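Long-range contacts in aromatic-amino-acid aminotransferase (Burkholderia pseudomallei, PDB 4F4E), which probably catalyses the pyridoxal-phosphate-dependent transfer of amino groups between aromatic amino acids and 2-oxoglutarate, working as a homodimer: residues K143-I148 against G164-A169; I132-L137 against A158-A163; A187-Y192 against R227-F232; V198-C203 against A215-V220; G125-L130 against W153-A158. All coordinates share one frame; numbering follows the deposited sequence. Where two conformers were deposited one is given.

Contact 1 (K143-I148 against G164-A169); sequences KAKVAI and GFEVVA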
# COMPACT_ATOMS: atom_id res chain seq x y z
N LYS A 143 -2.45 24.77 5.91
CA LYS A 143 -3.60 25.46 6.54
C LYS A 143 -4.93 25.27 5.82
O LYS A 143 -5.93 25.69 6.36
CB LYS A 143 -3.35 26.95 6.66
N ALA A 144 -4.96 24.65 4.64
CA ALA A 144 -6.24 24.42 3.94
C ALA A 144 -7.17 23.52 4.75
O ALA A 144 -6.72 22.61 5.40
CB ALA A 144 -6.00 23.82 2.54
N LYS A 145 -8.49 23.77 4.70
CA LYS A 145 -9.45 22.86 5.28
C LYS A 145 -9.95 21.94 4.17
O LYS A 145 -9.82 22.25 2.99
CB LYS A 145 -10.59 23.62 5.93
CG LYS A 145 -10.11 24.53 7.09
CD LYS A 145 -11.25 25.31 7.67
CE LYS A 145 -10.71 26.29 8.70
NZ LYS A 145 -11.63 27.45 8.75
N VAL A 146 -10.55 20.83 4.58
CA VAL A 146 -11.16 19.88 3.69
C VAL A 146 -12.64 19.82 3.96
O VAL A 146 -13.06 19.69 5.12
CB VAL A 146 -10.56 18.49 3.91
CG1 VAL A 146 -11.31 17.46 3.07
CG2 VAL A 146 -9.10 18.53 3.58
N ALA A 147 -13.44 19.89 2.90
CA ALA A 147 -14.90 19.85 3.00
C ALA A 147 -15.40 18.59 2.35
O ALA A 147 -15.06 18.32 1.21
CB ALA A 147 -15.52 21.06 2.31
N ILE A 148 -16.22 17.85 3.10
CA ILE A 148 -16.83 16.61 2.67
C ILE A 148 -18.35 16.71 2.67
O ILE A 148 -18.92 17.58 3.33
CB ILE A 148 -16.35 15.41 3.52
CG1 ILE A 148 -16.76 15.54 5.00
CG2 ILE A 148 -14.86 15.29 3.38
CD1 ILE A 148 -16.59 14.25 5.80
N GLY A 164 -3.68 15.45 8.53
CA GLY A 164 -3.38 16.74 9.17
C GLY A 164 -4.39 17.86 8.97
O GLY A 164 -4.16 18.98 9.45
N PHE A 165 -5.48 17.60 8.28
CA PHE A 165 -6.45 18.64 7.90
C PHE A 165 -7.63 18.74 8.85
O PHE A 165 -8.12 17.75 9.36
CB PHE A 165 -7.04 18.32 6.51
CG PHE A 165 -6.03 18.34 5.39
CD1 PHE A 165 -5.66 19.53 4.81
CD2 PHE A 165 -5.49 17.16 4.89
CE1 PHE A 165 -4.74 19.59 3.76
CE2 PHE A 165 -4.57 17.19 3.84
CZ PHE A 165 -4.20 18.42 3.28
N GLU A 166 -8.14 19.95 9.07
CA GLU A 166 -9.44 20.12 9.70
C GLU A 166 -10.49 19.81 8.64
O GLU A 166 -10.40 20.31 7.52
CB GLU A 166 -9.58 21.58 10.18
CG GLU A 166 -10.97 21.91 10.72
CD GLU A 166 -11.16 23.39 11.05
OE1 GLU A 166 -10.14 24.10 11.18
OE2 GLU A 166 -12.35 23.81 11.14
N VAL A 167 -11.49 19.00 9.00
CA VAL A 167 -12.54 18.58 8.05
C VAL A 167 -13.86 19.23 8.46
O VAL A 167 -14.24 19.21 9.62
CB VAL A 167 -12.65 17.05 8.00
CG1 VAL A 167 -13.76 16.62 7.02
CG2 VAL A 167 -11.29 16.41 7.64
N VAL A 168 -14.56 19.79 7.48
CA VAL A 168 -15.87 20.35 7.68
C VAL A 168 -16.78 19.66 6.68
O VAL A 168 -16.29 18.99 5.75
CB VAL A 168 -15.90 21.86 7.43
CG1 VAL A 168 -15.00 22.65 8.40
CG2 VAL A 168 -15.56 22.21 5.99
N ALA A 169 -18.09 19.83 6.83
CA ALA A 169 -19.06 19.18 5.96
C ALA A 169 -19.95 20.20 5.29
O ALA A 169 -20.40 21.19 5.92
CB ALA A 169 -19.92 18.18 6.75
O HOH W 1 -6.75 22.19 8.15
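Val146 to Ile148 lie beside Val167 to Ala169 as parallel strands, the two outer arms of a beta-alpha-beta unit whose connecting helix is 154-162, in the large sheet of this aminotransferase. Val146 spends both of its backbone polar atoms on the neighbouring strand. Its N-H points almost straight (173°) at Glu166 O, 3.0 Å from Val146 N, and its carbonyl O receives Val168 N at 2.8 Å. Two residues on, Ile148 N donates to Val168 O at 2.9 Å. Ala147, in the alternate position, bonds instead to Ile197 and Val199 of strand 197-201, so this strand is held on both flanks. Where the chains splay apart, a water completes the pattern: it donates to Ala144 O and accepts from Glu166 N, each 2.8 Å from the water O. Ala144 O also lies in the plane of the Phe165 ring, at its edge, 3.3 Å from CD1. On the helix side, Val146 has CG1 anti to its backbone N (chi1 174°), which leaves CG2 to reach Phe165 CG at 3.6 Å, while the Ile148 and Val167 side chains cross at about a right angle. On the exposed surface Lys145 and Glu166 run alongside each other, both extended and pointing the same way. Their opposite charges stay apart, Lys145 NZ 4.4 Å from Glu166 OE1; the nearer atom is Lys145 CE, 3.4 Å from the same oxygen.

Contact 2 (I132-L137 against A158-A163); sequences IGADFL and ALFDMA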
# COMPACT_ATOMS: atom_id res chain seq x y z
N ILE A 132 -2.33 9.59 -0.86
CA ILE A 132 -1.19 10.23 -1.50
C ILE A 132 -1.51 11.66 -1.94
O ILE A 132 -0.66 12.54 -1.81
CB ILE A 132 -0.52 9.34 -2.58
CG1 ILE A 132 -1.41 9.08 -3.76
CG2 ILE A 132 0.01 8.03 -1.96
CD1 ILE A 132 -0.68 8.33 -4.90
N GLY A 133 -2.75 11.89 -2.40
CA GLY A 133 -3.20 13.21 -2.72
C GLY A 133 -3.22 14.11 -1.49
O GLY A 133 -2.77 15.26 -1.55
N ALA A 134 -3.79 13.59 -0.39
CA ALA A 134 -3.91 14.31 0.88
C ALA A 134 -2.51 14.69 1.38
O ALA A 134 -2.25 15.85 1.75
CB ALA A 134 -4.65 13.46 1.93
N ASP A 135 -1.59 13.73 1.36
CA ASP A 135 -0.28 14.01 1.88
C ASP A 135 0.42 15.07 1.01
O ASP A 135 1.08 15.96 1.56
CB ASP A 135 0.64 12.79 1.98
CG ASP A 135 0.24 11.81 3.10
OD1 ASP A 135 -0.58 12.17 3.99
OD2 ASP A 135 0.78 10.68 3.03
N PHE A 136 0.30 14.99 -0.30
CA PHE A 136 0.88 16.00 -1.17
C PHE A 136 0.21 17.36 -0.94
O PHE A 136 0.89 18.39 -0.85
CB PHE A 136 0.73 15.57 -2.63
CG PHE A 136 1.19 16.59 -3.64
CD1 PHE A 136 2.47 17.11 -3.61
CD2 PHE A 136 0.33 16.99 -4.65
CE1 PHE A 136 2.89 18.04 -4.56
CE2 PHE A 136 0.75 17.90 -5.62
CZ PHE A 136 2.03 18.43 -5.57
N LEU A 137 -1.12 17.36 -0.85
CA LEU A 137 -1.84 18.61 -0.56
C LEU A 137 -1.37 19.29 0.72
O LEU A 137 -1.25 20.51 0.78
CB LEU A 137 -3.35 18.39 -0.57
CG LEU A 137 -3.96 18.45 -1.99
CD1 LEU A 137 -5.29 17.72 -2.06
CD2 LEU A 137 -4.11 19.92 -2.50
N ALA A 158 -11.91 10.49 8.32
CA ALA A 158 -10.82 9.85 9.05
C ALA A 158 -9.49 10.05 8.31
O ALA A 158 -8.49 10.39 8.91
CB ALA A 158 -11.11 8.36 9.24
N LEU A 159 -9.50 9.85 7.00
CA LEU A 159 -8.27 9.97 6.21
C LEU A 159 -7.67 11.38 6.18
O LEU A 159 -6.48 11.58 6.40
CB LEU A 159 -8.49 9.42 4.79
CG LEU A 159 -7.29 9.40 3.86
CD1 LEU A 159 -7.38 8.19 2.86
CD2 LEU A 159 -7.13 10.72 3.10
N PHE A 160 -8.49 12.38 5.94
CA PHE A 160 -8.01 13.73 5.84
C PHE A 160 -7.65 14.28 7.21
O PHE A 160 -6.67 15.01 7.32
CB PHE A 160 -9.02 14.61 5.10
CG PHE A 160 -9.03 14.38 3.63
CD1 PHE A 160 -8.02 14.91 2.85
CD2 PHE A 160 -9.98 13.57 3.03
CE1 PHE A 160 -7.98 14.69 1.46
CE2 PHE A 160 -9.96 13.35 1.65
CZ PHE A 160 -8.97 13.93 0.86
N ASP A 161 -8.39 13.90 8.25
CA ASP A 161 -7.99 14.31 9.58
C ASP A 161 -6.61 13.71 9.96
O ASP A 161 -5.76 14.41 10.49
CB ASP A 161 -9.05 13.91 10.59
CG ASP A 161 -8.72 14.35 11.97
OD1 ASP A 161 -8.98 15.52 12.29
OD2 ASP A 161 -8.21 13.51 12.71
N MET A 162 -6.41 12.43 9.69
CA MET A 162 -5.09 11.79 9.92
C MET A 162 -3.98 12.38 9.07
O MET A 162 -2.80 12.38 9.46
CB MET A 162 -5.18 10.29 9.67
CG MET A 162 -3.89 9.54 9.94
SD MET A 162 -3.43 9.51 11.71
CE MET A 162 -4.98 9.17 12.50
N ALA A 163 -4.33 12.87 7.88
CA ALA A 163 -3.34 13.52 7.02
C ALA A 163 -2.99 14.96 7.51
O ALA A 163 -2.12 15.60 6.94
CB ALA A 163 -3.82 13.52 5.57
O HOH W 2 -0.11 14.26 5.57
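Ala134, on helix 125-140, pushes its methyl group among Leu159, Phe160 and Ala163 at the C-terminal part of helix 154-162, and this methyl makes the tight, apolar part of the contact between the two helices, which pack together on one side of the large sheet of the aminotransferase fold, Phe160 facing the strands. Ala134 CB sits 3.6 Å from Phe160 CE1, 3.7 Å from Ala163 CB and 3.9 Å from Leu159 CD2. The Phe160 ring is brought there by chi1 -76°, which sets CG beside the backbone N; the alanine methyl meets it obliquely. Leu159 lays CD2 over the centre of one face of that ring, 4.0 Å above the plane, so the two side chains pack on each other as well as on Ala134. The other side is looser and wetter. Asp135 OD1 comes only to 3.8 Å from Ala163 CB, and a water spans the gap, donating to Asp135 OD1 at 2.7 Å and to Ala163 O at 2.8 Å. The same carboxylate forms a salt bridge with Lys131, one helical turn back. Around the contact, Phe165, in the loop that leads to strand 167-174, touches Leu137 and Phe160, helix 288-303 packs on Ile132, Asp135 and Phe136, and Thr304 of the second subunit packs on Leu159.

Contact 3 (A187-Y192 against R227-F232); sequences AALNGY and RRLVPF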
# COMPACT_ATOMS: atom_id res chain seq x y z
N ALA A 187 -24.43 27.11 -1.15
CA ALA A 187 -24.19 28.21 -0.22
C ALA A 187 -22.93 27.98 0.59
O ALA A 187 -22.14 28.91 0.78
CB ALA A 187 -25.41 28.47 0.68
N ALA A 188 -22.69 26.73 0.98
CA ALA A 188 -21.46 26.35 1.70
C ALA A 188 -20.23 26.60 0.85
O ALA A 188 -19.27 27.20 1.31
CB ALA A 188 -21.52 24.88 2.16
N LEU A 189 -20.25 26.12 -0.40
CA LEU A 189 -19.13 26.34 -1.29
C LEU A 189 -18.88 27.84 -1.50
O LEU A 189 -17.74 28.29 -1.49
CB LEU A 189 -19.38 25.67 -2.65
CG LEU A 189 -19.55 24.16 -2.70
CD1 LEU A 189 -20.08 23.78 -4.09
CD2 LEU A 189 -18.24 23.47 -2.38
N ASN A 190 -19.95 28.60 -1.64
CA ASN A 190 -19.88 30.07 -1.80
C ASN A 190 -19.35 30.83 -0.58
O ASN A 190 -19.18 32.07 -0.62
CB ASN A 190 -21.24 30.61 -2.27
CG ASN A 190 -21.35 30.63 -3.78
OD1 ASN A 190 -20.36 30.85 -4.50
ND2 ASN A 190 -22.54 30.40 -4.27
N GLY A 191 -19.09 30.11 0.50
CA GLY A 191 -18.41 30.65 1.68
C GLY A 191 -17.03 30.12 1.98
O GLY A 191 -16.36 30.63 2.89
N TYR A 192 -16.56 29.13 1.22
CA TYR A 192 -15.25 28.56 1.48
C TYR A 192 -14.11 29.43 0.96
O TYR A 192 -14.20 30.04 -0.11
CB TYR A 192 -15.12 27.15 0.88
CG TYR A 192 -16.00 26.10 1.52
CD1 TYR A 192 -16.50 26.25 2.83
CD2 TYR A 192 -16.29 24.92 0.83
CE1 TYR A 192 -17.28 25.26 3.42
CE2 TYR A 192 -17.08 23.95 1.40
CZ TYR A 192 -17.57 24.10 2.69
OH TYR A 192 -18.32 23.09 3.22
N ARG A 227 -14.12 30.65 -6.80
CA ARG A 227 -13.57 30.78 -5.46
C ARG A 227 -12.21 30.14 -5.26
O ARG A 227 -11.63 30.20 -4.18
CB ARG A 227 -14.60 30.31 -4.46
CG ARG A 227 -15.78 31.29 -4.43
CD ARG A 227 -16.77 30.92 -3.37
NE ARG A 227 -16.24 31.19 -2.05
CZ ARG A 227 -16.10 32.41 -1.52
NH1 ARG A 227 -16.45 33.51 -2.18
NH2 ARG A 227 -15.64 32.53 -0.30
N ARG A 228 -11.63 29.60 -6.34
CA ARG A 228 -10.31 28.97 -6.29
C ARG A 228 -10.24 27.88 -5.23
O ARG A 228 -9.27 27.76 -4.49
CB ARG A 228 -9.22 30.02 -6.14
CG ARG A 228 -9.39 31.15 -7.16
CD ARG A 228 -8.18 32.05 -7.22
NE ARG A 228 -8.11 32.92 -6.03
CZ ARG A 228 -7.21 32.82 -5.04
NH1 ARG A 228 -6.26 31.87 -5.03
NH2 ARG A 228 -7.28 33.69 -4.03
N LEU A 229 -11.29 27.06 -5.20
CA LEU A 229 -11.31 25.86 -4.39
C LEU A 229 -10.56 24.76 -5.13
O LEU A 229 -10.37 24.82 -6.34
CB LEU A 229 -12.75 25.46 -4.11
CG LEU A 229 -13.62 26.63 -3.60
CD1 LEU A 229 -14.94 26.02 -3.16
CD2 LEU A 229 -12.99 27.42 -2.46
N VAL A 230 -10.15 23.73 -4.40
CA VAL A 230 -9.41 22.62 -5.00
C VAL A 230 -10.35 21.44 -5.01
O VAL A 230 -10.66 20.86 -3.96
CB VAL A 230 -8.15 22.29 -4.18
CG1 VAL A 230 -7.44 21.05 -4.79
CG2 VAL A 230 -7.24 23.52 -4.08
N PRO A 231 -10.85 21.07 -6.20
CA PRO A 231 -11.77 19.94 -6.27
C PRO A 231 -11.01 18.61 -6.20
O PRO A 231 -10.04 18.40 -6.92
CB PRO A 231 -12.44 20.10 -7.62
CG PRO A 231 -11.41 20.78 -8.45
CD PRO A 231 -10.59 21.65 -7.52
N PHE A 232 -11.52 17.73 -5.35
CA PHE A 232 -10.95 16.42 -5.17
C PHE A 232 -12.07 15.44 -5.49
O PHE A 232 -12.91 15.09 -4.64
CB PHE A 232 -10.34 16.22 -3.75
CG PHE A 232 -9.25 15.15 -3.70
CD1 PHE A 232 -9.31 13.99 -4.50
CD2 PHE A 232 -8.19 15.28 -2.84
CE1 PHE A 232 -8.29 13.03 -4.46
CE2 PHE A 232 -7.16 14.31 -2.80
CZ PHE A 232 -7.21 13.20 -3.61
O HOH W 3 -12.71 31.72 -2.08
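A type I turn from Leu189 to Tyr192, following helix 182-189, faces the end of helix 214-227, where Arg228 takes positive phi in a Schellman motif and Arg227 reaches across to the turn. The Arg227 chain is extended to CD and then bends (chi3 72°), folding the guanidinium over the turn. Tyr192 O collects three donors: Arg227 NH2 at 2.9 Å, Arg227 NE in a weak bond at 3.0 Å, and a water, also at 3.0 Å. NH2 approaches from above the carbonyl plane, 57° out of it, rather than along a lone pair. The water's second hydrogen goes to Arg227 O, 2.8 Å away, which ties both ends of the same residue to one carbonyl. Asn190 O lies 3.2 Å above the centre of one guanidinium face, and the water lies over the opposite face, toward its rim. The Asn190 amide stands nearly upright to the guanidinium, their planes 82° apart. Deeper in, Leu229 packs its two methyl groups on the turn: its CD2 is 4.0 Å from Tyr192 CB and its CD1 is 4.2 Å from Leu189 CD2, with CD1 also at the edge of the Tyr192 ring. That ring lies with one face over Ala188 O. The contact joins two successive helix-to-strand links of the alternating alpha/beta large domain of a fold-type-I pyridoxal phosphate enzyme.

Contact 4 (V198-C203 against A215-V220); sequences VVLHAC and AQWAQV. With EDO (1,2-ethanediol), chain C.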
# COMPACT_ATOMS: atom_id res chain seq x y z
N VAL A 198 -12.32 20.39 -1.68
CA VAL A 198 -13.69 19.94 -1.66
C VAL A 198 -13.79 18.51 -2.22
O VAL A 198 -13.53 18.30 -3.38
CB VAL A 198 -14.61 20.89 -2.47
CG1 VAL A 198 -16.06 20.46 -2.28
CG2 VAL A 198 -14.45 22.38 -2.02
N VAL A 199 -14.14 17.55 -1.37
CA VAL A 199 -14.19 16.13 -1.75
C VAL A 199 -15.58 15.86 -2.31
O VAL A 199 -16.57 16.00 -1.60
CB VAL A 199 -13.89 15.22 -0.56
CG1 VAL A 199 -13.98 13.75 -0.95
CG2 VAL A 199 -12.55 15.58 0.06
N LEU A 200 -15.63 15.52 -3.58
CA LEU A 200 -16.85 15.41 -4.36
C LEU A 200 -16.96 14.00 -4.94
O LEU A 200 -16.05 13.54 -5.67
CB LEU A 200 -16.79 16.42 -5.52
CG LEU A 200 -16.82 17.90 -5.10
CD1 LEU A 200 -16.25 18.85 -6.19
CD2 LEU A 200 -18.26 18.28 -4.73
N HIS A 201 -18.05 13.30 -4.59
CA HIS A 201 -18.35 12.03 -5.22
C HIS A 201 -18.75 12.23 -6.66
O HIS A 201 -19.68 12.99 -6.97
CB HIS A 201 -19.47 11.32 -4.48
CG HIS A 201 -19.20 11.04 -3.02
ND1 HIS A 201 -19.20 9.79 -2.51
CD2 HIS A 201 -18.98 11.91 -1.94
CE1 HIS A 201 -18.98 9.84 -1.17
NE2 HIS A 201 -18.86 11.15 -0.81
N ALA A 202 -18.14 11.47 -7.57
CA ALA A 202 -18.43 11.68 -8.98
C ALA A 202 -19.84 11.25 -9.32
O ALA A 202 -20.46 11.81 -10.23
CB ALA A 202 -17.42 10.95 -9.89
N CYS A 203 -20.29 10.20 -8.65
CA CYS A 203 -21.59 9.56 -8.88
C CYS A 203 -21.73 8.44 -7.85
O CYS A 203 -20.78 8.08 -7.16
CB CYS A 203 -21.74 8.99 -10.29
SG CYS A 203 -20.69 7.62 -10.77
N ALA A 215 -26.43 19.57 -14.53
CA ALA A 215 -26.65 20.99 -14.38
C ALA A 215 -26.27 21.52 -13.00
O ALA A 215 -25.83 22.65 -12.87
CB ALA A 215 -28.09 21.33 -14.68
N GLN A 216 -26.49 20.71 -11.97
CA GLN A 216 -26.02 21.06 -10.64
C GLN A 216 -24.49 20.96 -10.63
O GLN A 216 -23.81 21.78 -9.98
CB GLN A 216 -26.66 20.16 -9.59
CG GLN A 216 -28.16 20.41 -9.42
CD GLN A 216 -28.84 19.33 -8.58
OE1 GLN A 216 -28.52 18.15 -8.71
NE2 GLN A 216 -29.76 19.74 -7.69
N TRP A 217 -23.95 19.99 -11.35
CA TRP A 217 -22.50 19.85 -11.46
C TRP A 217 -21.92 21.09 -12.10
O TRP A 217 -20.88 21.58 -11.64
CB TRP A 217 -22.11 18.65 -12.27
CG TRP A 217 -22.04 17.36 -11.47
CD1 TRP A 217 -22.80 16.21 -11.64
CD2 TRP A 217 -21.13 17.08 -10.39
NE1 TRP A 217 -22.42 15.23 -10.75
CE2 TRP A 217 -21.40 15.70 -9.97
CE3 TRP A 217 -20.13 17.81 -9.76
CZ2 TRP A 217 -20.70 15.11 -8.95
CZ3 TRP A 217 -19.43 17.19 -8.74
CH2 TRP A 217 -19.73 15.89 -8.33
N ALA A 218 -22.60 21.66 -13.10
CA ALA A 218 -22.05 22.87 -13.76
C ALA A 218 -21.96 24.05 -12.78
O ALA A 218 -21.01 24.86 -12.83
CB ALA A 218 -22.88 23.24 -15.01
N GLN A 219 -22.93 24.14 -11.88
CA GLN A 219 -22.91 25.20 -10.87
C GLN A 219 -21.76 24.97 -9.89
O GLN A 219 -21.09 25.92 -9.48
CB GLN A 219 -24.21 25.29 -10.11
CG GLN A 219 -25.36 25.64 -11.05
CD GLN A 219 -26.69 25.72 -10.36
OE1 GLN A 219 -26.99 26.71 -9.69
NE2 GLN A 219 -27.52 24.71 -10.55
N VAL A 220 -21.56 23.71 -9.52
CA VAL A 220 -20.46 23.39 -8.62
C VAL A 220 -19.11 23.78 -9.24
O VAL A 220 -18.30 24.43 -8.59
CB VAL A 220 -20.46 21.92 -8.19
CG1 VAL A 220 -19.22 21.63 -7.37
CG2 VAL A 220 -21.71 21.62 -7.37
C1 EDO C . -21.27 15.26 -3.50
O1 EDO C . -19.96 14.82 -3.25
C2 EDO C . -21.68 15.18 -4.98
O2 EDO C . -21.77 13.85 -5.41
O HOH W 4 -23.38 12.53 -10.30
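Chi1 of -85° sets the Trp217 CG beside its backbone N and swings the indole off helix 214-227 toward strand 197-201, where its CH2 meets Leu200 CB at 4.1 Å. Strand and helix are the first two elements of a beta-alpha-beta unit completed by strand 230-235; their short segments run nearly antiparallel (167°), with axes 12.2 Å apart. The large ring spans that distance, helped by Leu200 CD1 against Val220 CG1 at 4.2 Å. The indole presents its edge to the strand: His201 O lies in the ring plane, 3.1 Å from Trp217 CZ2. The same carbonyl accepts a hydrogen bond from a 1,2-ethanediol, probably from the crystallisation liquor, whose O2 is 2.7 Å from His201 O. The other hydroxyl, O1, accepts the hydrogen of His201 N at 2.8 Å, so the diol clips onto both backbone polar atoms of one residue; it also bonds to Tyr170 OH. The imidazole of His201 leads away from the helix, and its NE2 is bonded to Ser152. Helix 249-256 packs on the indole through Ala250, Leu253 and Phe254. Further along the indole edge, a water in the ring plane accepts from Trp217 NE1 at 2.9 Å and donates to Ala202 O at 3.0 Å.

Contact 5 (G125-L130 against W153-A158); sequences GGTGAL and WENHRA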
# COMPACT_ATOMS: atom_id res chain seq x y z
N GLY A 125 -5.80 1.14 -4.17
CA GLY A 125 -7.20 1.47 -4.23
C GLY A 125 -7.48 2.97 -4.29
O GLY A 125 -6.56 3.81 -4.34
N GLY A 126 -8.78 3.28 -4.28
CA GLY A 126 -9.23 4.65 -4.12
C GLY A 126 -8.77 5.25 -2.83
O GLY A 126 -8.45 6.47 -2.77
N THR A 127 -8.69 4.42 -1.79
CA THR A 127 -8.19 4.94 -0.52
C THR A 127 -6.75 5.41 -0.62
O THR A 127 -6.40 6.50 -0.15
CB THR A 127 -8.31 3.92 0.62
OG1 THR A 127 -9.65 3.45 0.72
CG2 THR A 127 -7.94 4.55 1.91
N GLY A 128 -5.88 4.56 -1.19
CA GLY A 128 -4.49 4.95 -1.35
C GLY A 128 -4.31 6.23 -2.15
O GLY A 128 -3.47 7.05 -1.82
N ALA A 129 -5.13 6.41 -3.18
CA ALA A 129 -5.09 7.61 -4.03
C ALA A 129 -5.45 8.86 -3.23
O ALA A 129 -4.82 9.91 -3.35
CB ALA A 129 -6.00 7.46 -5.24
N LEU A 130 -6.48 8.74 -2.41
CA LEU A 130 -6.85 9.82 -1.52
C LEU A 130 -5.71 10.19 -0.57
O LEU A 130 -5.45 11.38 -0.32
CB LEU A 130 -8.12 9.51 -0.73
CG LEU A 130 -9.45 9.43 -1.45
CD1 LEU A 130 -10.52 8.66 -0.60
CD2 LEU A 130 -9.91 10.87 -1.83
N TRP A 153 -18.97 8.63 3.13
CA TRP A 153 -18.13 7.48 3.40
C TRP A 153 -17.18 7.80 4.52
O TRP A 153 -16.44 8.79 4.47
CB TRP A 153 -17.39 7.15 2.10
CG TRP A 153 -16.44 5.98 2.16
CD1 TRP A 153 -16.72 4.65 2.43
CD2 TRP A 153 -14.99 6.02 1.90
NE1 TRP A 153 -15.58 3.88 2.37
CE2 TRP A 153 -14.51 4.66 2.04
CE3 TRP A 153 -14.11 7.02 1.58
CZ2 TRP A 153 -13.19 4.34 1.86
CZ3 TRP A 153 -12.77 6.67 1.39
CH2 TRP A 153 -12.33 5.36 1.53
N GLU A 154 -17.26 7.00 5.58
CA GLU A 154 -16.65 7.30 6.86
C GLU A 154 -15.13 7.61 6.78
O GLU A 154 -14.60 8.38 7.58
CB GLU A 154 -16.88 6.12 7.80
CG GLU A 154 -16.41 6.35 9.24
CD GLU A 154 -14.93 5.98 9.52
OE1 GLU A 154 -14.36 5.11 8.81
OE2 GLU A 154 -14.34 6.60 10.48
N ASN A 155 -14.44 6.99 5.85
CA ASN A 155 -13.01 7.12 5.79
C ASN A 155 -12.60 8.43 5.14
O ASN A 155 -11.43 8.80 5.26
CB ASN A 155 -12.38 5.88 5.13
CG ASN A 155 -10.95 5.64 5.55
OD1 ASN A 155 -10.56 6.04 6.64
ND2 ASN A 155 -10.12 5.03 4.66
N HIS A 156 -13.50 9.20 4.53
CA HIS A 156 -13.11 10.54 4.11
C HIS A 156 -12.66 11.40 5.28
O HIS A 156 -11.52 11.89 5.31
CB HIS A 156 -14.23 11.27 3.36
CG HIS A 156 -14.41 10.86 1.91
ND1 HIS A 156 -15.61 10.94 1.28
CD2 HIS A 156 -13.50 10.44 0.94
CE1 HIS A 156 -15.47 10.53 0.02
NE2 HIS A 156 -14.19 10.24 -0.19
N ARG A 157 -13.52 11.57 6.26
CA ARG A 157 -13.16 12.38 7.41
C ARG A 157 -11.92 11.81 8.10
O ARG A 157 -10.99 12.55 8.40
CB ARG A 157 -14.33 12.46 8.42
CG ARG A 157 -13.97 13.34 9.63
CD ARG A 157 -15.13 13.47 10.59
NE ARG A 157 -16.19 14.24 9.96
CZ ARG A 157 -16.25 15.57 9.95
NH1 ARG A 157 -15.32 16.31 10.51
NH2 ARG A 157 -17.27 16.17 9.34
N ALA A 158 -11.91 10.49 8.32
CA ALA A 158 -10.82 9.85 9.05
C ALA A 158 -9.49 10.05 8.31
O ALA A 158 -8.49 10.39 8.91
CB ALA A 158 -11.11 8.36 9.24
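The phosphate-binding end of helix 125-140 meets the start of helix 154-162 here, Thr127 and Leu130 packing against Trp153, Asn155 and His156. The backbone N atoms of Gly126 and Thr127 bond to phosphate oxygens of the pyridoxal phosphate carried by the modified lysine at position 269, so the contact adjoins the cofactor's phosphate site. Trp153, its CG anti to the backbone N (chi1 179°), turns the rim of the indole to the other helix. Thr127 OG1 lies in the ring plane at that edge, 3.4 Å from Trp153 CH2, and Leu130 CD1 also comes to the edge, near the ring plane, 3.6 Å from Trp153 CZ3. The same methyl reaches the edge of the His156 ring at 3.8 Å from CD2. His156 in turn has Trp153 CE3 3.5 Å above one face, while Asn155 CB rests 3.6 Å above a face of the indole, so these three neighbouring side chains, Trp153 just ahead of the helix, pack on one another. Thr127 CG2 touches Asn155 ND2 at 3.5 Å; that amide donates to Arg303 O of the second subunit. The His156 nitrogens bond to Ser152 and Asp234, fixing the ring's rotation. Leu130 also touches Phe232 and Asp234 of strand 230-235, Ser264 of strand 261-266, and Leu159 of helix 154-162.

In the fold
From the N terminus, helix 125-140 opens contacts 5 and 2 in turn, and strand 146-150 then opens contact 1. All three close in the same order, at the start of helix 154-162, at its end, and on strand 167-174, so their loops cross one another. Contacts 5 and 2 share Ala158 and join the same two helices, at the cofactor end and further from it; contact 1 joins two neighbouring strands of the sheet on which helix 154-162 packs, with Phe160 and Phe165 linking it to contact 2. Later in the chain, contact 3 encloses contact 4, which closes within its loop. These two tie helices 182-189 and 214-227 to central strands 197-201 and 230-235, and Tyr192 reaches back to contact 1.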